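PDB 6SKI: putative type VI secretion protein from Escherichia coli, which probably hydrolyses phospholipids as a toxic effector of the type VI secretion system, loaded on the VgrG spike. Local coordinates for residues S254-I259 and G507-H512. Residues are numbered along the deposited sequence; the frame is centred on the assembly and turned at random.
Sequences SNFFDI and GEIFIH
The F256 ring lies with one face over I509, whose CB stands 4.0 Å above the ring plane near its centre; CG2 of I509 makes a CH-pi contact with the same ring, 4.0 Å from its centroid. At the edge of F256, close to its plane, comes CG1 of I511. A flat aromatic and two branched aliphatic chains suit this buried side, which the helix 144-154 covers through I150 and L146. The F257 ring is partnered differently: E508 OE2 lies in the ring plane at the edge, near CD1 and CB of F257. F257 also meets the F510 ring obliquely, the planes 34° apart and CE2 of F510 approaching CG of F257. With CG of F257 anti to the backbone N (chi1 173°), the ring comes beside E508 and F510; F257 is exposed, its two partners only partly so.

The backbones bind around I509. I509 N donates to N255 O at 2.8 Å, and I509 O accepts F257 N at 2.8 Å. The chain of 254-259 then turns, and D258 takes over: D258 OD1 accepts I511 N at 2.9 Å on the syn side, 27° out of the carboxylate plane. A short acidic side chain thus continues the pairing where the main chain departs.

I509, donating to N255 O and accepting from F257 N, the two neighbours of F256, forms a single parallel beta bridge. It sets a loop of the Tle1-like catalytic domain, following strand 237-243 of the alpha/beta-hydrolase sheet, against strand 509-511, whose F510 pairs with W501 in a small antiparallel sheet.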
ATOM      1  N   SER A 254     -11.109   6.640 -16.818  1.00 55.42           N
ATOM      2  CA  SER A 254     -12.340   6.598 -17.601  1.00 55.42           C
ATOM      3  C   SER A 254     -12.478   7.817 -18.504  1.00 55.42           C
ATOM      4  O   SER A 254     -13.024   7.719 -19.607  1.00 55.42           O
ATOM      5  CB  SER A 254     -13.546   6.479 -16.672  1.00 55.42           C
ATOM      6  OG  SER A 254     -13.467   7.414 -15.613  1.00 55.42           O
ATOM      7  N   ASN A 255     -11.997   8.974 -18.056  1.00 54.55           N
ATOM      8  CA  ASN A 255     -12.138  10.209 -18.812  1.00 54.55           C
ATOM      9  C   ASN A 255     -10.895  10.566 -19.611  1.00 54.55           C
ATOM     10  O   ASN A 255     -10.870  11.622 -20.247  1.00 54.55           O
ATOM     11  CB  ASN A 255     -12.497  11.366 -17.877  1.00 54.55           C
ATOM     12  CG  ASN A 255     -13.789  11.131 -17.133  1.00 54.55           C
ATOM     13  OD1 ASN A 255     -14.720  10.532 -17.663  1.00 54.55           O
ATOM     14  ND2 ASN A 255     -13.853  11.601 -15.897  1.00 54.55           N
ATOM     15  N   PHE A 256      -9.872   9.720 -19.603  1.00 55.36           N
ATOM     16  CA  PHE A 256      -8.691   9.928 -20.429  1.00 55.36           C
ATOM     17  C   PHE A 256      -8.979   9.411 -21.829  1.00 55.36           C
ATOM     18  O   PHE A 256      -9.206   8.212 -22.015  1.00 55.36           O
ATOM     19  CB  PHE A 256      -7.476   9.214 -19.843  1.00 55.36           C
ATOM     20  CG  PHE A 256      -6.898   9.883 -18.637  1.00 55.36           C
ATOM     21  CD1 PHE A 256      -5.661  10.492 -18.698  1.00 55.36           C
ATOM     22  CD2 PHE A 256      -7.581   9.888 -17.437  1.00 55.36           C
ATOM     23  CE1 PHE A 256      -5.124  11.104 -17.591  1.00 55.36           C
ATOM     24  CE2 PHE A 256      -7.047  10.496 -16.328  1.00 55.36           C
ATOM     25  CZ  PHE A 256      -5.819  11.104 -16.406  1.00 55.36           C
ATOM     26  N   PHE A 257      -8.955  10.310 -22.813  1.00 55.68           N
ATOM     27  CA  PHE A 257      -9.285   9.925 -24.181  1.00 55.68           C
ATOM     28  C   PHE A 257      -8.324   8.870 -24.712  1.00 55.68           C
ATOM     29  O   PHE A 257      -8.728   7.969 -25.456  1.00 55.68           O
ATOM     30  CB  PHE A 257      -9.270  11.157 -25.082  1.00 55.68           C
ATOM     31  CG  PHE A 257      -9.438  10.845 -26.537  1.00 55.68           C
ATOM     32  CD1 PHE A 257     -10.679  10.525 -27.051  1.00 55.68           C
ATOM     33  CD2 PHE A 257      -8.353  10.875 -27.392  1.00 55.68           C
ATOM     34  CE1 PHE A 257     -10.833  10.236 -28.385  1.00 55.68           C
ATOM     35  CE2 PHE A 257      -8.503  10.587 -28.727  1.00 55.68           C
ATOM     36  CZ  PHE A 257      -9.744  10.268 -29.225  1.00 55.68           C
ATOM     37  N   ASP A 258      -7.049   8.965 -24.339  1.00 60.24           N
ATOM     38  CA  ASP A 258      -6.032   8.118 -24.952  1.00 60.24           C
ATOM     39  C   ASP A 258      -6.167   6.662 -24.522  1.00 60.24           C
ATOM     40  O   ASP A 258      -5.924   5.752 -25.323  1.00 60.24           O
ATOM     41  CB  ASP A 258      -4.645   8.649 -24.603  1.00 60.24           C
ATOM     42  CG  ASP A 258      -4.467  10.101 -24.984  1.00 60.24           C
ATOM     43  OD1 ASP A 258      -4.832  10.975 -24.170  1.00 60.24           O
ATOM     44  OD2 ASP A 258      -3.958  10.373 -26.091  1.00 60.24           O
ATOM     45  N   ILE A 259      -6.546   6.417 -23.270  1.00 60.97           N
ATOM     46  CA  ILE A 259      -6.387   5.105 -22.659  1.00 60.97           C
ATOM     47  C   ILE A 259      -7.664   4.562 -22.038  1.00 60.97           C
ATOM     48  O   ILE A 259      -7.633   3.472 -21.463  1.00 60.97           O
ATOM     49  CB  ILE A 259      -5.257   5.121 -21.611  1.00 60.97           C
ATOM     50  CG1 ILE A 259      -5.488   6.252 -20.614  1.00 60.97           C
ATOM     51  CG2 ILE A 259      -3.909   5.282 -22.288  1.00 60.97           C
ATOM     52  CD1 ILE A 259      -4.329   6.494 -19.694  1.00 60.97           C
ATOM     53  N   GLY A 507     -14.771  17.723 -19.976  1.00 57.12           N
ATOM     54  CA  GLY A 507     -13.920  17.207 -18.929  1.00 57.12           C
ATOM     55  C   GLY A 507     -13.043  16.057 -19.357  1.00 57.12           C
ATOM     56  O   GLY A 507     -12.390  15.446 -18.505  1.00 57.12           O
ATOM     57  N   GLU A 508     -13.011  15.743 -20.648  1.00 55.92           N
ATOM     58  CA  GLU A 508     -12.159  14.677 -21.147  1.00 55.92           C
ATOM     59  C   GLU A 508     -10.702  15.109 -21.098  1.00 55.92           C
ATOM     60  O   GLU A 508     -10.369  16.259 -21.391  1.00 55.92           O
ATOM     61  CB  GLU A 508     -12.554  14.322 -22.578  1.00 55.92           C
ATOM     62  CG  GLU A 508     -11.849  13.111 -23.146  1.00 55.92           C
ATOM     63  CD  GLU A 508     -12.681  12.408 -24.193  1.00 55.92           C
ATOM     64  OE1 GLU A 508     -13.586  13.053 -24.760  1.00 55.92           O
ATOM     65  OE2 GLU A 508     -12.437  11.211 -24.445  1.00 55.92           O
ATOM     66  N   ILE A 509      -9.827  14.181 -20.733  1.00 53.79           N
ATOM     67  CA  ILE A 509      -8.406  14.457 -20.586  1.00 53.79           C
ATOM     68  C   ILE A 509      -7.684  13.959 -21.829  1.00 53.79           C
ATOM     69  O   ILE A 509      -7.949  12.858 -22.318  1.00 53.79           O
ATOM     70  CB  ILE A 509      -7.824  13.810 -19.315  1.00 53.79           C
ATOM     71  CG1 ILE A 509      -8.605  14.261 -18.081  1.00 53.79           C
ATOM     72  CG2 ILE A 509      -6.362  14.163 -19.165  1.00 53.79           C
ATOM     73  CD1 ILE A 509      -9.430  13.175 -17.458  1.00 53.79           C
ATOM     74  N   PHE A 510      -6.767  14.781 -22.331  1.00 52.79           N
ATOM     75  CA  PHE A 510      -5.999  14.491 -23.533  1.00 52.79           C
ATOM     76  C   PHE A 510      -4.534  14.619 -23.158  1.00 52.79           C
ATOM     77  O   PHE A 510      -4.070  15.710 -22.814  1.00 52.79           O
ATOM     78  CB  PHE A 510      -6.365  15.455 -24.661  1.00 52.79           C
ATOM     79  CG  PHE A 510      -7.751  15.259 -25.195  1.00 52.79           C
ATOM     80  CD1 PHE A 510      -8.820  15.936 -24.641  1.00 52.79           C
ATOM     81  CD2 PHE A 510      -7.985  14.405 -26.254  1.00 52.79           C
ATOM     82  CE1 PHE A 510     -10.092  15.757 -25.126  1.00 52.79           C
ATOM     83  CE2 PHE A 510      -9.256  14.228 -26.744  1.00 52.79           C
ATOM     84  CZ  PHE A 510     -10.311  14.901 -26.178  1.00 52.79           C
ATOM     85  N   ILE A 511      -3.810  13.503 -23.201  1.00 57.56           N
ATOM     86  CA  ILE A 511      -2.400  13.523 -22.852  1.00 57.56           C
ATOM     87  C   ILE A 511      -1.611  14.191 -23.965  1.00 57.56           C
ATOM     88  O   ILE A 511      -1.830  13.928 -25.155  1.00 57.56           O
ATOM     89  CB  ILE A 511      -1.898  12.095 -22.585  1.00 57.56           C
ATOM     90  CG1 ILE A 511      -2.714  11.451 -21.466  1.00 57.56           C
ATOM     91  CG2 ILE A 511      -0.428  12.100 -22.244  1.00 57.56           C
ATOM     92  CD1 ILE A 511      -2.323  10.031 -21.169  1.00 57.56           C
ATOM     93  N   HIS A 512      -0.694  15.073 -23.585  1.00 60.32           N
ATOM     94  CA  HIS A 512       0.199  15.701 -24.549  1.00 60.32           C
ATOM     95  C   HIS A 512       1.255  14.681 -24.944  1.00 60.32           C
ATOM     96  O   HIS A 512       2.240  14.481 -24.226  1.00 60.32           O
ATOM     97  CB  HIS A 512       0.824  16.959 -23.962  1.00 60.32           C
ATOM     98  CG  HIS A 512      -0.094  18.138 -23.969  1.00 60.32           C
ATOM     99  ND1 HIS A 512       0.094  19.235 -23.158  1.00 60.32           N
ATOM    100  CD2 HIS A 512      -1.213  18.387 -24.688  1.00 60.32           C
ATOM    101  CE1 HIS A 512      -0.866  20.112 -23.383  1.00 60.32           C
ATOM    102  NE2 HIS A 512      -1.673  19.622 -24.305  1.00 60.32           N
TER